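Long-range contact in aminotransferase (Helicobacter pylori, PDB 2FN6), which catalyses the pyridoxal-phosphate-dependent transamination that forms UDP-4-amino-4,6-dideoxy-N-acetyl-beta-L-altrosamine, the second step in making the flagellin-modifying sugar pseudaminic acid: residues Glu120-Ile125 and His147-Leu152. Sequence-based numbering, arbitrary orientation.
Sequences ERTKAI and HSLSFL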
ATOM      1  N   GLU A 120     -26.698   8.285  20.061  1.00 72.88           N
ATOM      2  CA  GLU A 120     -26.229   9.618  19.665  1.00 76.19           C
ATOM      3  C   GLU A 120     -24.888   9.574  18.953  1.00 75.66           C
ATOM      4  O   GLU A 120     -24.630  10.387  18.068  1.00 75.38           O
ATOM      5  CB  GLU A 120     -26.084  10.527  20.884  1.00 78.61           C
ATOM      6  CG  GLU A 120     -27.381  11.006  21.501  1.00 84.05           C
ATOM      7  CD  GLU A 120     -27.129  11.936  22.670  1.00 88.83           C
ATOM      8  OE1 GLU A 120     -26.479  11.501  23.650  1.00 88.82           O
ATOM      9  OE2 GLU A 120     -27.573  13.103  22.602  1.00 91.27           O
ATOM     10  N   ARG A 121     -24.037   8.635  19.368  1.00 74.81           N
ATOM     11  CA  ARG A 121     -22.672   8.523  18.856  1.00 73.40           C
ATOM     12  C   ARG A 121     -22.618   7.945  17.432  1.00 71.80           C
ATOM     13  O   ARG A 121     -21.644   8.156  16.713  1.00 72.49           O
ATOM     14  CB  ARG A 121     -21.790   7.678  19.798  1.00 74.89           C
ATOM     15  CG  ARG A 121     -22.046   7.791  21.324  1.00 75.09           C
ATOM     16  CD  ARG A 121     -21.883   9.200  21.865  1.00 77.58           C
ATOM     17  NE  ARG A 121     -20.499   9.676  21.860  1.00 80.29           N
ATOM     18  CZ  ARG A 121     -19.745   9.809  22.949  1.00 81.03           C
ATOM     19  NH1 ARG A 121     -20.229   9.493  24.142  1.00 81.30           N
ATOM     20  NH2 ARG A 121     -18.502  10.258  22.846  1.00 80.51           N
ATOM     21  N   THR A 122     -23.668   7.228  17.033  1.00 69.52           N
ATOM     22  CA  THR A 122     -23.695   6.490  15.771  1.00 67.15           C
ATOM     23  C   THR A 122     -23.492   7.396  14.568  1.00 65.18           C
ATOM     24  O   THR A 122     -24.185   8.406  14.432  1.00 65.44           O
ATOM     25  CB  THR A 122     -25.007   5.720  15.613  1.00 67.67           C
ATOM     26  OG1 THR A 122     -25.393   5.189  16.884  1.00 70.84           O
ATOM     27  CG2 THR A 122     -24.839   4.573  14.636  1.00 68.19           C
ATOM     28  N   LYS A 123     -22.532   7.024  13.711  1.00 61.76           N
ATOM     29  CA  LYS A 123     -22.145   7.815  12.542  1.00 58.10           C
ATOM     30  C   LYS A 123     -22.448   7.072  11.246  1.00 57.47           C
ATOM     31  O   LYS A 123     -22.765   7.696  10.225  1.00 55.45           O
ATOM     32  CB  LYS A 123     -20.649   8.125  12.587  1.00 58.64           C
ATOM     33  CG  LYS A 123     -20.239   9.553  12.178  1.00 60.23           C
ATOM     34  CD  LYS A 123     -20.790  10.019  10.838  1.00 56.33           C
ATOM     35  CE  LYS A 123     -20.061  11.265  10.340  1.00 57.53           C
ATOM     36  NZ  LYS A 123     -19.971  12.432  11.288  1.00 52.20           N
ATOM     37  N   ALA A 124     -22.332   5.740  11.290  1.00 57.24           N
ATOM     38  CA  ALA A 124     -22.492   4.901  10.095  1.00 55.73           C
ATOM     39  C   ALA A 124     -22.781   3.434  10.374  1.00 55.89           C
ATOM     40  O   ALA A 124     -22.539   2.927  11.475  1.00 55.71           O
ATOM     41  CB  ALA A 124     -21.264   5.007   9.211  1.00 56.01           C
ATOM     42  N   ILE A 125     -23.314   2.765   9.352  1.00 55.47           N
ATOM     43  CA  ILE A 125     -23.362   1.312   9.300  1.00 54.02           C
ATOM     44  C   ILE A 125     -22.391   0.853   8.214  1.00 53.45           C
ATOM     45  O   ILE A 125     -22.447   1.328   7.065  1.00 53.02           O
ATOM     46  CB  ILE A 125     -24.762   0.779   8.947  1.00 54.92           C
ATOM     47  CG1 ILE A 125     -25.867   1.517   9.730  1.00 58.41           C
ATOM     48  CG2 ILE A 125     -24.813  -0.741   9.120  1.00 52.43           C
ATOM     49  CD1 ILE A 125     -26.013   1.131  11.186  1.00 59.31           C
ATOM     50  N   HIS A 147     -32.150   7.920  10.035  1.00 68.70           N
ATOM     51  CA  HIS A 147     -31.349   8.270  11.209  1.00 66.98           C
ATOM     52  C   HIS A 147     -30.156   9.184  10.923  1.00 66.25           C
ATOM     53  O   HIS A 147     -29.371   9.482  11.829  1.00 64.49           O
ATOM     54  CB  HIS A 147     -30.903   7.007  11.938  1.00 65.79           C
ATOM     55  CG  HIS A 147     -31.946   6.433  12.840  1.00 66.60           C
ATOM     56  ND1 HIS A 147     -32.711   5.342  12.493  1.00 67.76           N
ATOM     57  CD2 HIS A 147     -32.350   6.796  14.081  1.00 67.37           C
ATOM     58  CE1 HIS A 147     -33.535   5.051  13.484  1.00 66.99           C
ATOM     59  NE2 HIS A 147     -33.339   5.920  14.459  1.00 63.87           N
ATOM     60  N   SER A 148     -30.043   9.643   9.675  1.00 67.53           N
ATOM     61  CA  SER A 148     -28.939  10.519   9.236  1.00 68.58           C
ATOM     62  C   SER A 148     -27.570   9.837   9.333  1.00 67.59           C
ATOM     63  O   SER A 148     -26.552  10.482   9.637  1.00 67.77           O
ATOM     64  CB  SER A 148     -28.943  11.846  10.008  1.00 68.71           C
ATOM     65  OG  SER A 148     -29.988  12.672   9.532  1.00 73.11           O
ATOM     66  N   LEU A 149     -27.570   8.528   9.073  1.00 64.33           N
ATOM     67  CA  LEU A 149     -26.373   7.703   9.152  1.00 60.08           C
ATOM     68  C   LEU A 149     -25.796   7.469   7.770  1.00 56.53           C
ATOM     69  O   LEU A 149     -26.539   7.320   6.792  1.00 54.71           O
ATOM     70  CB  LEU A 149     -26.691   6.354   9.811  1.00 60.26           C
ATOM     71  CG  LEU A 149     -27.182   6.302  11.266  1.00 60.24           C
ATOM     72  CD1 LEU A 149     -27.293   4.851  11.729  1.00 60.06           C
ATOM     73  CD2 LEU A 149     -26.288   7.105  12.223  1.00 58.54           C
ATOM     74  N   SER A 150     -24.469   7.440   7.693  1.00 54.33           N
ATOM     75  CA  SER A 150     -23.786   7.047   6.461  1.00 50.63           C
ATOM     76  C   SER A 150     -23.841   5.536   6.258  1.00 48.85           C
ATOM     77  O   SER A 150     -23.610   4.770   7.194  1.00 49.30           O
ATOM     78  CB  SER A 150     -22.344   7.517   6.493  1.00 49.16           C
ATOM     79  OG  SER A 150     -22.252   8.835   6.002  1.00 51.96           O
ATOM     80  N   PHE A 151     -24.169   5.112   5.042  1.00 47.81           N
ATOM     81  CA  PHE A 151     -24.160   3.695   4.681  1.00 48.27           C
ATOM     82  C   PHE A 151     -22.862   3.378   3.922  1.00 49.71           C
ATOM     83  O   PHE A 151     -22.633   3.905   2.824  1.00 50.59           O
ATOM     84  CB  PHE A 151     -25.397   3.376   3.825  1.00 49.73           C
ATOM     85  CG  PHE A 151     -25.424   1.979   3.252  1.00 46.76           C
ATOM     86  CD1 PHE A 151     -26.075   1.740   2.058  1.00 48.86           C
ATOM     87  CD2 PHE A 151     -24.813   0.911   3.909  1.00 48.88           C
ATOM     88  CE1 PHE A 151     -26.121   0.459   1.506  1.00 53.48           C
ATOM     89  CE2 PHE A 151     -24.843  -0.376   3.374  1.00 49.73           C
ATOM     90  CZ  PHE A 151     -25.500  -0.605   2.163  1.00 52.06           C
ATOM     91  N   LEU A 152     -22.021   2.528   4.517  1.00 48.05           N
ATOM     92  CA  LEU A 152     -20.739   2.138   3.912  1.00 44.58           C
ATOM     93  C   LEU A 152     -20.714   0.643   3.686  1.00 44.30           C
ATOM     94  O   LEU A 152     -21.002  -0.143   4.598  1.00 43.84           O
ATOM     95  CB  LEU A 152     -19.559   2.529   4.797  1.00 42.38           C
ATOM     96  CG  LEU A 152     -19.364   4.001   5.127  1.00 42.90           C
ATOM     97  CD1 LEU A 152     -18.112   4.171   5.973  1.00 41.02           C
ATOM     98  CD2 LEU A 152     -19.301   4.857   3.864  1.00 43.85           C
TER
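L149 sets its CG opposite the carbonyl carbon (chi1 -63°) and runs extended beyond it (chi2 -174°), which brings CD1 within reach of both T122 CG2 and I125 CD1 and lays CD2 against T122. T122 answers with its methyl: CG2, anti to the backbone N, faces the leucine and lies 3.8 Å from both CD1 and CD2 of L149, while OG1 is hydrogen-bonded to the backbone N of N119. I125 reaches the same leucine from further along the strand, its CD1 4.0 Å from L149 CD1. Beyond this apolar cluster the backbones pair as parallel strands. S150 N donates to K123 O from a little outside the carbonyl plane (3.1 Å); S150 O, approached almost head-on, takes the N-H of I125 (N to O 3.0 Å); and L152 N closes the series on I125 O (2.8 Å, N-H...O 170°). I125 O also sits at the edge of the F151 ring, in its plane, 4.0 Å from F151 CD2. A124 and S150 share one face of the sheet, with CB atoms 3.9 Å apart; I125 and F151 share the other, where both touch C144 of helix 137-146. That helix ends in a Schellman motif with S148 as its C-prime residue, completing a beta-alpha-beta crossover from strand 122-128 to strand 150-154. The chemistry is that of plain strand pairing: main-chain bonds set the register, and L149 packs against T122 and I125 just before strand 150-154 begins.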